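PDB 6RTE: cytochrome c from Pseudomonas aeruginosa, which catalyses the dehydrogenation of dihydro-heme d1 in heme d1 biosynthesis, as the heme c-carrying eight-bladed beta-propeller enzyme NirN. Local coordinates for residues Arg232-Gly237 with Leu247-Leu252; Asp469-Val474 with Val483-Met488; Ile362-Asp367 with Gln433-Ala438; Pro401-Arg406 with Thr418-Lys423. All coordinates share one frame; numbering follows the deposited sequence.

Interaction 1 (Arg232-Gly237 with Leu247-Leu252)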
loop_
_atom_site.group_PDB
_atom_site.type_symbol
_atom_site.label_atom_id
_atom_site.label_comp_id
_atom_site.label_asym_id
_atom_site.label_seq_id
_atom_site.Cartn_x
_atom_site.Cartn_y
_atom_site.Cartn_z
ATOM N N ARG A 232 9.850 10.773 13.800
ATOM C CA ARG A 232 10.021 12.172 13.429
ATOM C C ARG A 232 9.614 12.488 11.988
ATOM O O ARG A 232 9.155 13.608 11.724
ATOM C CB ARG A 232 11.483 12.595 13.614
ATOM C CG ARG A 232 11.972 12.592 15.063
ATOM C CD ARG A 232 13.439 12.951 15.162
ATOM N NE ARG A 232 13.712 14.357 14.836
ATOM C CZ ARG A 232 14.926 14.855 14.644
ATOM N NH1 ARG A 232 15.988 14.069 14.725
ATOM N NH2 ARG A 232 15.090 16.142 14.375
ATOM N N TRP A 233 9.763 11.539 11.062
ATOM C CA TRP A 233 9.725 11.828 9.636
ATOM C C TRP A 233 8.740 10.939 8.896
ATOM O O TRP A 233 8.635 9.745 9.172
ATOM C CB TRP A 233 11.117 11.635 8.997
ATOM C CG TRP A 233 12.251 12.237 9.785
ATOM C CD1 TRP A 233 13.252 11.569 10.420
ATOM C CD2 TRP A 233 12.478 13.622 10.020
ATOM N NE1 TRP A 233 14.095 12.460 11.037
ATOM C CE2 TRP A 233 13.638 13.728 10.805
ATOM C CE3 TRP A 233 11.813 14.789 9.639
ATOM C CZ2 TRP A 233 14.140 14.949 11.233
ATOM C CZ3 TRP A 233 12.310 15.998 10.058
ATOM C CH2 TRP A 233 13.461 16.075 10.849
ATOM N N VAL A 234 8.043 11.537 7.926
ATOM C CA VAL A 234 7.310 10.815 6.897
ATOM C C VAL A 234 8.044 11.008 5.571
ATOM O O VAL A 234 8.312 12.149 5.160
ATOM C CB VAL A 234 5.856 11.309 6.780
ATOM C CG1 VAL A 234 5.136 10.602 5.649
ATOM C CG2 VAL A 234 5.114 11.118 8.099
ATOM N N LEU A 235 8.346 9.911 4.898
ATOM C CA LEU A 235 8.953 9.948 3.567
ATOM C C LEU A 235 7.942 9.401 2.566
ATOM O O LEU A 235 7.468 8.268 2.715
ATOM C CB LEU A 235 10.259 9.153 3.519
ATOM C CG LEU A 235 11.040 9.322 2.205
ATOM C CD1 LEU A 235 11.562 10.738 2.096
ATOM C CD2 LEU A 235 12.177 8.292 2.088
ATOM N N VAL A 236 7.618 10.205 1.553
ATOM C CA VAL A 236 6.608 9.864 0.555
ATOM C C VAL A 236 7.309 9.559 -0.765
ATOM O O VAL A 236 8.119 10.367 -1.242
ATOM C CB VAL A 236 5.591 11.007 0.349
ATOM C CG1 VAL A 236 4.493 10.570 -0.595
ATOM C CG2 VAL A 236 5.010 11.481 1.670
ATOM N N GLY A 237 6.984 8.408 -1.348
ATOM C CA GLY A 237 7.537 8.001 -2.628
ATOM C C GLY A 237 6.555 8.248 -3.752
ATOM O O GLY A 237 5.487 7.632 -3.803
ATOM N N LEU A 247 8.445 14.917 5.057
ATOM C CA LEU A 247 7.515 15.694 5.858
ATOM C C LEU A 247 7.839 15.502 7.343
ATOM O O LEU A 247 8.373 14.466 7.747
ATOM C CB LEU A 247 6.063 15.270 5.595
ATOM C CG LEU A 247 5.551 15.243 4.152
ATOM C CD1 LEU A 247 4.167 14.570 4.069
ATOM C CD2 LEU A 247 5.475 16.648 3.579
ATOM N N ASP A 248 7.519 16.521 8.139
ATOM C CA ASP A 248 7.528 16.401 9.591
ATOM C C ASP A 248 6.309 15.578 10.018
ATOM O O ASP A 248 5.166 15.928 9.698
ATOM C CB ASP A 248 7.520 17.788 10.230
ATOM C CG ASP A 248 7.701 17.755 11.751
ATOM O OD1 ASP A 248 7.067 16.907 12.422
ATOM O OD2 ASP A 248 8.474 18.584 12.279
ATOM N N ALA A 249 6.558 14.461 10.701
ATOM C CA ALA A 249 5.491 13.527 11.053
ATOM C C ALA A 249 4.507 14.055 12.099
ATOM O O ALA A 249 3.493 13.399 12.342
ATOM C CB ALA A 249 6.107 12.232 11.577
ATOM N N ARG A 250 4.773 15.207 12.714
ATOM C CA ARG A 250 3.869 15.769 13.709
ATOM C C ARG A 250 2.787 16.657 13.111
ATOM O O ARG A 250 1.727 16.817 13.721
ATOM C CB ARG A 250 4.665 16.571 14.743
ATOM C CG ARG A 250 5.658 15.715 15.524
ATOM C CD ARG A 250 4.943 14.829 16.522
ATOM N NE ARG A 250 4.607 15.570 17.726
ATOM C CZ ARG A 250 5.431 15.717 18.765
ATOM N NH1 ARG A 250 6.638 15.176 18.745
ATOM N NH2 ARG A 250 5.045 16.414 19.820
ATOM N N ASP A 251 3.036 17.256 11.931
ATOM C CA ASP A 251 2.065 18.181 11.361
ATOM C C ASP A 251 2.005 18.120 9.833
ATOM O O ASP A 251 1.282 18.929 9.241
ATOM C CB ASP A 251 2.359 19.636 11.808
ATOM C CG ASP A 251 3.773 20.109 11.460
ATOM O OD1 ASP A 251 4.485 19.416 10.692
ATOM O OD2 ASP A 251 4.181 21.181 11.992
ATOM N N LEU A 252 2.724 17.194 9.210
ATOM C CA LEU A 252 2.829 17.020 7.754
ATOM C C LEU A 252 3.341 18.273 7.042
ATOM O O LEU A 252 3.068 18.469 5.852
ATOM C CB LEU A 252 1.489 16.567 7.150
ATOM C CG LEU A 252 0.980 15.225 7.687
ATOM C CD1 LEU A 252 -0.306 14.808 6.934
ATOM C CD2 LEU A 252 2.035 14.144 7.593
HETATM O O HOH W 1 8.881 15.359 13.835
#
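The carbonyl oxygen of R232 is gripped twice: A249 N donates to R232 O over 2.9 Å, nearly straight at 169° but from above the carbonyl plane, and a water donates to the same oxygen. That water also donates to D248 OD1, which in turn accepts from R250 N at 2.9 Å through its anti lone pair, closing an Asx turn. Through the water, D248 OD1 links the Asx turn to the carbonyl of R232, the residue just ahead of strand 233-238. Further along, V234 and L247 form an antiparallel hydrogen-bonded pair: L247 N donates to V234 O at 2.8 Å and V234 N to L247 O. The two strands, 233-238 and 243-248, are the middle pair of a four-stranded antiparallel propeller blade, joined as a beta hairpin. Its apolar face is built round V234: CG2, anti to the carbonyl carbon, meets A249 CB at 3.8 Å, while V234 CB lies beside L247 CB. V236 CG2 touches L247 CD1 at 4.0 Å, the two side chains crossing at a slant. W233 diverges from D248 and brings its ring edge, in plane, to L247 O, with CE3 3.9 Å away; R232 CB lies over the rim of one indole face.

Interaction 2 (Asp469-Val474 with Val483-Met488)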
loop_
_atom_site.group_PDB
_atom_site.type_symbol
_atom_site.label_atom_id
_atom_site.label_comp_id
_atom_site.label_asym_id
_atom_site.label_seq_id
_atom_site.Cartn_x
_atom_site.Cartn_y
_atom_site.Cartn_z
ATOM N N ASP A 469 -20.671 -6.239 -2.256
ATOM C CA ASP A 469 -21.357 -6.921 -1.163
ATOM C C ASP A 469 -20.348 -7.742 -0.359
ATOM O O ASP A 469 -20.460 -8.959 -0.211
ATOM C CB ASP A 469 -22.475 -7.796 -1.724
ATOM C CG ASP A 469 -23.453 -8.265 -0.663
ATOM O OD1 ASP A 469 -24.615 -7.805 -0.687
ATOM O OD2 ASP A 469 -23.068 -9.092 0.192
ATOM N N GLY A 470 -19.331 -7.043 0.156
ATOM C CA GLY A 470 -18.224 -7.673 0.836
ATOM C C GLY A 470 -18.386 -7.669 2.345
ATOM O O GLY A 470 -19.430 -7.301 2.890
ATOM N N ALA A 471 -17.318 -8.080 3.029
ATOM C CA ALA A 471 -17.396 -8.276 4.470
ATOM C C ALA A 471 -16.009 -8.396 5.076
ATOM O O ALA A 471 -15.066 -8.864 4.431
ATOM C CB ALA A 471 -18.211 -9.529 4.818
ATOM N N LEU A 472 -15.912 -7.955 6.330
ATOM C CA LEU A 472 -14.812 -8.291 7.227
ATOM C C LEU A 472 -15.263 -9.500 8.048
ATOM O O LEU A 472 -16.212 -9.397 8.833
ATOM C CB LEU A 472 -14.488 -7.093 8.118
ATOM C CG LEU A 472 -13.219 -7.070 8.965
ATOM C CD1 LEU A 472 -11.996 -7.186 8.097
ATOM C CD2 LEU A 472 -13.166 -5.780 9.784
ATOM N N VAL A 473 -14.603 -10.642 7.857
ATOM C CA VAL A 473 -15.000 -11.895 8.495
ATOM C C VAL A 473 -13.979 -12.247 9.564
ATOM O O VAL A 473 -12.780 -12.386 9.270
ATOM C CB VAL A 473 -15.131 -13.039 7.476
ATOM C CG1 VAL A 473 -15.850 -14.236 8.111
ATOM C CG2 VAL A 473 -15.862 -12.563 6.238
ATOM N N VAL A 474 -14.458 -12.403 10.801
ATOM C CA VAL A 474 -13.617 -12.690 11.958
ATOM C C VAL A 474 -13.620 -14.193 12.192
ATOM O O VAL A 474 -14.686 -14.819 12.236
ATOM C CB VAL A 474 -14.111 -11.941 13.208
ATOM C CG1 VAL A 474 -13.156 -12.155 14.397
ATOM C CG2 VAL A 474 -14.268 -10.457 12.907
ATOM N N VAL A 483 -16.518 -16.389 13.653
ATOM C CA VAL A 483 -17.087 -15.861 14.880
ATOM C C VAL A 483 -17.959 -14.633 14.640
ATOM O O VAL A 483 -18.928 -14.426 15.383
ATOM C CB VAL A 483 -15.957 -15.539 15.885
ATOM C CG1 VAL A 483 -16.495 -14.756 17.071
ATOM C CG2 VAL A 483 -15.276 -16.823 16.347
ATOM N N LYS A 484 -17.659 -13.820 13.628
ATOM C CA LYS A 484 -18.387 -12.581 13.391
ATOM C C LYS A 484 -18.133 -12.116 11.962
ATOM O O LYS A 484 -17.084 -12.403 11.377
ATOM C CB LYS A 484 -17.964 -11.497 14.393
ATOM C CG LYS A 484 -18.765 -10.204 14.325
ATOM C CD LYS A 484 -18.570 -9.387 15.596
ATOM C CE LYS A 484 -19.404 -8.118 15.605
ATOM N NZ LYS A 484 -19.368 -7.460 16.948
ATOM N N ARG A 485 -19.105 -11.383 11.414
ATOM C CA ARG A 485 -19.042 -10.891 10.043
ATOM C C ARG A 485 -19.577 -9.469 10.006
ATOM O O ARG A 485 -20.676 -9.212 10.499
ATOM C CB ARG A 485 -19.854 -11.801 9.109
ATOM C CG ARG A 485 -19.716 -11.493 7.633
ATOM C CD ARG A 485 -20.468 -12.509 6.789
ATOM N NE ARG A 485 -19.862 -13.840 6.834
ATOM C CZ ARG A 485 -19.236 -14.431 5.813
ATOM N NH1 ARG A 485 -19.122 -13.826 4.636
ATOM N NH2 ARG A 485 -18.726 -15.646 5.967
ATOM N N LEU A 486 -18.795 -8.546 9.432
ATOM C CA LEU A 486 -19.197 -7.147 9.314
ATOM C C LEU A 486 -19.359 -6.773 7.847
ATOM O O LEU A 486 -18.371 -6.785 7.097
ATOM C CB LEU A 486 -18.174 -6.220 9.980
ATOM C CG LEU A 486 -18.051 -6.271 11.504
ATOM C CD1 LEU A 486 -17.301 -7.512 11.962
ATOM C CD2 LEU A 486 -17.368 -5.010 12.010
ATOM N N PRO A 487 -20.564 -6.426 7.391
ATOM C CA PRO A 487 -20.740 -6.063 5.977
ATOM C C PRO A 487 -20.032 -4.764 5.625
ATOM O O PRO A 487 -20.069 -3.794 6.389
ATOM C CB PRO A 487 -22.261 -5.917 5.834
ATOM C CG PRO A 487 -22.843 -6.590 7.028
ATOM C CD PRO A 487 -21.849 -6.458 8.118
ATOM N N MET A 488 -19.408 -4.744 4.443
ATOM C CA MET A 488 -18.651 -3.582 3.989
ATOM C C MET A 488 -18.561 -3.573 2.468
ATOM O O MET A 488 -18.641 -4.615 1.811
ATOM C CB MET A 488 -17.240 -3.561 4.583
ATOM C CG MET A 488 -17.197 -3.229 6.058
ATOM S SD MET A 488 -15.514 -3.038 6.658
ATOM C CE MET A 488 -15.800 -2.924 8.420
#
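Strands 470-476 and 482-488 form a beta hairpin at the outer edge of a four-stranded antiparallel propeller blade, and their short segments run at 155° to each other. A classic beta bulge marks one end: V483 and K484 both face V474, whose O accepts a firm bond from V483 N at 2.8 Å and a weak one from K484 N. V474 N answers with a bond to K484 O of 2.7 Å at 170°. In the middle, L472 and L486 exchange two backbone bonds. Toward the other end, M488 N donates to G470 O. On the face carrying L472, its CD2 meets M488 CE at 4.1 Å, the two side chains lying side by side; V152 of strand 150-154 touches both. The other face carries V473 and R485. With CG anti to the backbone N and a bend at chi3 (-68°), the arginine lays its guanidinium against V473, whose CG2 sits over the centre of one face, 3.8 Å above the plane, while R485 CG meets A471 CB at 3.7 Å. R485 NH2 forms a salt bridge with E482 and a hydrogen bond with P443 O, so the cation's flat face can pack on valine while NH2 keeps polar partners.

Interaction 3 (Ile362-Asp367 with Gln433-Ala438)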
loop_
_atom_site.group_PDB
_atom_site.type_symbol
_atom_site.label_atom_id
_atom_site.label_comp_id
_atom_site.label_asym_id
_atom_site.label_seq_id
_atom_site.Cartn_x
_atom_site.Cartn_y
_atom_site.Cartn_z
ATOM N N ILE A 362 7.016 -13.652 3.838
ATOM C CA ILE A 362 7.170 -13.626 5.284
ATOM C C ILE A 362 8.197 -14.667 5.709
ATOM O O ILE A 362 8.527 -15.599 4.966
ATOM C CB ILE A 362 5.832 -13.861 6.021
ATOM C CG1 ILE A 362 5.273 -15.244 5.705
ATOM C CG2 ILE A 362 4.831 -12.786 5.628
ATOM C CD1 ILE A 362 4.157 -15.681 6.645
ATOM N N TYR A 363 8.688 -14.487 6.930
ATOM C CA TYR A 363 9.745 -15.302 7.506
ATOM C C TYR A 363 9.222 -15.985 8.759
ATOM O O TYR A 363 8.343 -15.461 9.450
ATOM C CB TYR A 363 10.972 -14.439 7.860
ATOM C CG TYR A 363 11.525 -13.649 6.703
ATOM C CD1 TYR A 363 10.872 -12.515 6.233
ATOM C CD2 TYR A 363 12.711 -14.027 6.079
ATOM C CE1 TYR A 363 11.377 -11.783 5.168
ATOM C CE2 TYR A 363 13.227 -13.298 5.020
ATOM C CZ TYR A 363 12.558 -12.178 4.569
ATOM O OH TYR A 363 13.062 -11.454 3.512
ATOM N N TRP A 364 9.760 -17.165 9.043
ATOM C CA TRP A 364 9.491 -17.834 10.309
ATOM C C TRP A 364 10.555 -18.903 10.514
ATOM O O TRP A 364 11.325 -19.223 9.606
ATOM C CB TRP A 364 8.073 -18.420 10.352
ATOM C CG TRP A 364 7.851 -19.635 9.502
ATOM C CD1 TRP A 364 8.144 -20.929 9.829
ATOM C CD2 TRP A 364 7.266 -19.676 8.193
ATOM N NE1 TRP A 364 7.789 -21.769 8.803
ATOM C CE2 TRP A 364 7.249 -21.027 7.786
ATOM C CE3 TRP A 364 6.759 -18.704 7.324
ATOM C CZ2 TRP A 364 6.746 -21.430 6.547
ATOM C CZ3 TRP A 364 6.261 -19.106 6.090
ATOM C CH2 TRP A 364 6.257 -20.457 5.717
ATOM N N LYS A 365 10.599 -19.443 11.728
ATOM C CA LYS A 365 11.598 -20.441 12.091
ATOM C C LYS A 365 11.015 -21.833 11.897
ATOM O O LYS A 365 9.967 -22.161 12.463
ATOM C CB LYS A 365 12.064 -20.239 13.531
ATOM C CG LYS A 365 12.541 -18.822 13.825
ATOM C CD LYS A 365 13.495 -18.781 15.008
ATOM C CE LYS A 365 14.907 -19.174 14.598
ATOM N NZ LYS A 365 15.565 -18.106 13.794
ATOM N N ARG A 366 11.694 -22.646 11.089
ATOM C CA ARG A 366 11.290 -24.020 10.805
ATOM C C ARG A 366 12.487 -24.917 11.085
ATOM O O ARG A 366 13.474 -24.887 10.342
ATOM C CB ARG A 366 10.822 -24.166 9.360
ATOM C CG ARG A 366 10.403 -25.569 8.961
ATOM C CD ARG A 366 10.307 -25.687 7.447
ATOM N NE ARG A 366 9.635 -26.912 7.024
ATOM C CZ ARG A 366 10.245 -28.077 6.818
ATOM N NH1 ARG A 366 11.555 -28.193 6.998
ATOM N NH2 ARG A 366 9.539 -29.133 6.432
ATOM N N ASP A 367 12.398 -25.717 12.148
ATOM C CA ASP A 367 13.514 -26.552 12.598
ATOM C C ASP A 367 14.700 -25.690 13.026
ATOM O O ASP A 367 15.854 -25.982 12.704
ATOM C CB ASP A 367 13.934 -27.556 11.520
ATOM C CG ASP A 367 12.885 -28.625 11.277
ATOM O OD1 ASP A 367 12.089 -28.899 12.201
ATOM O OD2 ASP A 367 12.861 -29.197 10.165
ATOM N N GLN A 433 5.392 -26.039 9.573
ATOM C CA GLN A 433 6.343 -27.138 9.690
ATOM C C GLN A 433 6.266 -28.096 8.508
ATOM O O GLN A 433 7.281 -28.357 7.854
ATOM C CB GLN A 433 6.097 -27.894 11.002
ATOM C CG GLN A 433 7.258 -28.773 11.451
ATOM C CD GLN A 433 8.516 -27.978 11.750
ATOM O OE1 GLN A 433 8.537 -27.144 12.658
ATOM N NE2 GLN A 433 9.571 -28.228 10.981
ATOM N N THR A 434 5.075 -28.618 8.208
ATOM C CA THR A 434 4.941 -29.567 7.108
ATOM C C THR A 434 5.072 -28.883 5.751
ATOM O O THR A 434 5.448 -29.529 4.768
ATOM C CB THR A 434 3.598 -30.297 7.197
ATOM O OG1 THR A 434 2.541 -29.413 6.803
ATOM C CG2 THR A 434 3.334 -30.783 8.621
ATOM N N LEU A 435 4.772 -27.585 5.678
ATOM C CA LEU A 435 4.824 -26.831 4.424
ATOM C C LEU A 435 3.801 -27.359 3.420
ATOM O O LEU A 435 4.081 -27.486 2.225
ATOM C CB LEU A 435 6.229 -26.849 3.819
ATOM C CG LEU A 435 7.384 -26.480 4.751
ATOM C CD1 LEU A 435 8.626 -26.142 3.937
ATOM C CD2 LEU A 435 7.011 -25.328 5.681
ATOM N N GLU A 436 2.606 -27.676 3.911
ATOM C CA GLU A 436 1.497 -28.091 3.067
ATOM C C GLU A 436 0.248 -27.330 3.486
ATOM O O GLU A 436 0.135 -26.854 4.618
ATOM C CB GLU A 436 1.249 -29.608 3.156
ATOM N N ILE A 437 -0.689 -27.211 2.549
ATOM C CA ILE A 437 -1.973 -26.574 2.820
ATOM C C ILE A 437 -2.744 -27.446 3.802
ATOM O O ILE A 437 -3.349 -28.448 3.411
ATOM C CB ILE A 437 -2.779 -26.356 1.525
ATOM C CG1 ILE A 437 -1.960 -25.536 0.523
ATOM C CG2 ILE A 437 -4.100 -25.660 1.833
ATOM C CD1 ILE A 437 -2.629 -25.357 -0.827
ATOM N N ALA A 438 -2.721 -27.074 5.084
ATOM C CA ALA A 438 -3.372 -27.874 6.113
ATOM C C ALA A 438 -4.861 -27.570 6.231
ATOM O O ALA A 438 -5.639 -28.454 6.612
ATOM C CB ALA A 438 -2.688 -27.649 7.464
#
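R366 and Q433 meet through two weak hydrogen bonds: R366 NE reaches Q433 O at 2.9 Å and R366 NH2 reaches it at 2.8 Å, so one carbonyl oxygen is shared in a fork; both N-H angles are only 121°. The arginine side chain runs trans at chi1 (179°) and stays extended as far as NE, which carries the guanidinium to the carbonyl. Q433 NE2 donates a weak bond to D367 OD1 over 2.9 Å, the carboxylate and amide planes lying 26° apart, and the same NE2 stands over the rim of one guanidinium face. Between D367 OD2 and R366 NH1 there is a salt bridge by charge alone, the oxygen being well out of the guanidinium plane. The contact joins two neighbouring propeller blades: strand 362-365 is an outermost strand of one sheet, and Q433-L435 form part of the turn linking strands 427-431 and 437-441 of the next. Apolar contacts lie beside the polar ones. L435 comes from the opposite direction to R366 and brings CG to 3.2 Å from R366 NE, a tight approach. L435 CD2 also meets W364 CZ2 at 4.0 Å, at the indole edge near the ring plane, while W364 NE1 is bonded to K432 O.

Interaction 4 (Pro401-Arg406 with Thr418-Lys423)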
loop_
_atom_site.group_PDB
_atom_site.type_symbol
_atom_site.label_atom_id
_atom_site.label_comp_id
_atom_site.label_asym_id
_atom_site.label_seq_id
_atom_site.Cartn_x
_atom_site.Cartn_y
_atom_site.Cartn_z
ATOM N N PRO A 401 -2.312 -17.715 -8.757
ATOM C CA PRO A 401 -1.430 -16.698 -8.176
ATOM C C PRO A 401 -2.127 -15.941 -7.058
ATOM O O PRO A 401 -3.310 -15.610 -7.156
ATOM C CB PRO A 401 -1.110 -15.783 -9.364
ATOM C CG PRO A 401 -2.249 -15.986 -10.314
ATOM C CD PRO A 401 -2.649 -17.422 -10.161
ATOM N N GLY A 402 -1.374 -15.681 -5.985
ATOM C CA GLY A 402 -1.858 -14.931 -4.851
ATOM C C GLY A 402 -1.103 -13.622 -4.684
ATOM O O GLY A 402 -0.196 -13.294 -5.455
ATOM N N PHE A 403 -1.494 -12.877 -3.648
ATOM C CA PHE A 403 -0.937 -11.547 -3.453
ATOM C C PHE A 403 -0.530 -11.263 -2.011
ATOM O O PHE A 403 0.423 -10.512 -1.779
ATOM C CB PHE A 403 -1.937 -10.483 -3.919
ATOM C CG PHE A 403 -1.321 -9.130 -4.129
ATOM C CD1 PHE A 403 -0.679 -8.824 -5.322
ATOM C CD2 PHE A 403 -1.368 -8.168 -3.138
ATOM C CE1 PHE A 403 -0.102 -7.583 -5.519
ATOM C CE2 PHE A 403 -0.792 -6.925 -3.335
ATOM C CZ PHE A 403 -0.161 -6.636 -4.527
ATOM N N PHE A 404 -1.236 -11.847 -1.037
ATOM C CA PHE A 404 -1.031 -11.529 0.369
ATOM C C PHE A 404 -0.507 -12.736 1.136
ATOM O O PHE A 404 -0.763 -13.888 0.774
ATOM C CB PHE A 404 -2.332 -11.046 1.027
ATOM C CG PHE A 404 -2.871 -9.779 0.439
ATOM C CD1 PHE A 404 -2.263 -8.563 0.709
ATOM C CD2 PHE A 404 -3.988 -9.800 -0.383
ATOM C CE1 PHE A 404 -2.757 -7.392 0.169
ATOM C CE2 PHE A 404 -4.487 -8.632 -0.931
ATOM C CZ PHE A 404 -3.873 -7.428 -0.658
ATOM N N MET A 405 0.214 -12.444 2.216
ATOM C CA MET A 405 0.756 -13.464 3.104
ATOM C C MET A 405 0.914 -12.857 4.487
ATOM O O MET A 405 1.413 -11.734 4.620
ATOM C CB MET A 405 2.100 -13.988 2.589
ATOM C CG MET A 405 2.414 -15.411 3.017
ATOM S SD MET A 405 3.427 -16.251 1.787
ATOM C CE MET A 405 3.548 -17.880 2.514
ATOM N N ARG A 406 0.491 -13.594 5.508
ATOM C CA ARG A 406 0.545 -13.102 6.874
ATOM C C ARG A 406 0.600 -14.288 7.820
ATOM O O ARG A 406 0.158 -15.394 7.488
ATOM C CB ARG A 406 -0.668 -12.225 7.201
ATOM C CG ARG A 406 -0.443 -11.234 8.340
ATOM C CD ARG A 406 0.472 -10.104 7.908
ATOM N NE ARG A 406 0.219 -8.881 8.658
ATOM C CZ ARG A 406 0.799 -8.563 9.819
ATOM N NH1 ARG A 406 1.674 -9.387 10.387
ATOM N NH2 ARG A 406 0.497 -7.416 10.415
ATOM N N THR A 418 -5.297 -17.026 -3.317
ATOM C CA THR A 418 -5.125 -17.011 -4.770
ATOM C C THR A 418 -5.888 -15.803 -5.313
ATOM O O THR A 418 -6.645 -15.904 -6.291
ATOM C CB THR A 418 -5.612 -18.309 -5.414
ATOM O OG1 THR A 418 -7.039 -18.383 -5.342
ATOM C CG2 THR A 418 -5.002 -19.522 -4.709
ATOM N N PHE A 419 -5.674 -14.663 -4.646
ATOM C CA PHE A 419 -6.365 -13.405 -4.919
ATOM C C PHE A 419 -6.410 -13.057 -6.397
ATOM O O PHE A 419 -7.390 -12.464 -6.862
ATOM C CB PHE A 419 -5.645 -12.304 -4.112
ATOM C CG PHE A 419 -6.348 -10.972 -4.084
ATOM C CD1 PHE A 419 -7.391 -10.737 -3.199
ATOM C CD2 PHE A 419 -5.918 -9.928 -4.898
ATOM C CE1 PHE A 419 -8.020 -9.500 -3.151
ATOM C CE2 PHE A 419 -6.544 -8.690 -4.855
ATOM C CZ PHE A 419 -7.597 -8.477 -3.976
ATOM N N LEU A 420 -5.376 -13.424 -7.154
ATOM C CA LEU A 420 -5.249 -13.020 -8.547
ATOM C C LEU A 420 -5.643 -14.116 -9.532
ATOM O O LEU A 420 -5.530 -13.907 -10.743
ATOM C CB LEU A 420 -3.808 -12.577 -8.834
ATOM C CG LEU A 420 -3.201 -11.514 -7.913
ATOM C CD1 LEU A 420 -1.715 -11.367 -8.201
ATOM C CD2 LEU A 420 -3.906 -10.173 -8.059
ATOM N N GLY A 421 -6.094 -15.274 -9.052
ATOM C CA GLY A 421 -6.429 -16.369 -9.935
ATOM C C GLY A 421 -7.878 -16.338 -10.391
ATOM O O GLY A 421 -8.692 -15.554 -9.912
ATOM N N LYS A 422 -8.192 -17.212 -11.355
ATOM C CA LYS A 422 -9.579 -17.369 -11.776
ATOM C C LYS A 422 -10.431 -17.899 -10.628
ATOM O O LYS A 422 -11.598 -17.518 -10.479
ATOM C CB LYS A 422 -9.657 -18.303 -12.985
ATOM N N LYS A 423 -9.861 -18.786 -9.817
ATOM C CA LYS A 423 -10.463 -19.256 -8.572
ATOM C C LYS A 423 -9.837 -18.455 -7.438
ATOM O O LYS A 423 -8.611 -18.451 -7.287
ATOM C CB LYS A 423 -10.223 -20.760 -8.413
ATOM C CG LYS A 423 -10.253 -21.317 -6.992
ATOM C CD LYS A 423 -11.666 -21.523 -6.474
ATOM C CE LYS A 423 -11.688 -22.586 -5.385
ATOM N NZ LYS A 423 -12.979 -22.618 -4.649
#
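P401, L420 and F419 carry this contact, the first two with the largest buried areas across it, 80 and 68 Å². P401 offers both its carbonyl and its ring. L420 N donates to P401 O at 3.0 Å, with an N-H angle of 143°. T418 to G421 forms a type I beta turn, closed by G421 N to T418 O, which brings L420 N round to face the proline carbonyl. The proline ring lies alongside the same turn: P401 CG is 4.0 Å from L420 CB, and P401 CD is 3.9 Å from G421 CA. L420 uses its other end on the aromatic residues. With CG anti to the carbonyl carbon (chi1 -53°), its CD1 comes to the edge of the F403 ring, near its plane, at 4.0 Å from F403 CD1. F419 receives F404 in a T-shaped pair: the edge of F404, led by CE2, points over the centre of the F419 face, with centroids 5.4 Å apart and planes at 78°. F403 CB packs against F419 CB, while F403 CD2 lies over the centre of the F404 ring, building a small aromatic cluster. H357 meets F403, H451 meets F404 and W466 meets F419, extending that cluster. The contact joins the loop ahead of strand 405-406 to the loop between strands 413-417 and 427-431, two elements of a single blade; the carboxylate of D417, at the end of 413-417, accepts the backbone N-H groups of F403, F404 and F419.

All four contacts lie in the cytochrome d1-type heme domain, distributed over the propeller. Along the chain, interaction 1 comes first, interaction 4 is nested inside the loop closed by interaction 3, and interaction 2 follows both. Interactions 1 and 2 each join adjacent strands within a blade, their centres about 33 Å apart. Interaction 3 bridges the sheets of 362-397 and 405-441; interaction 4 connects loops of the latter. Interactions 3 and 4, with centres about 18 Å apart, touch where I362 CG2 meets M405 O at 3.7 Å. Interactions 1 and 4 lie on opposite sides of the chain's centre. Interactions 1, 2 and 4 hold elements of single blades together, while interaction 3 joins two consecutive blades.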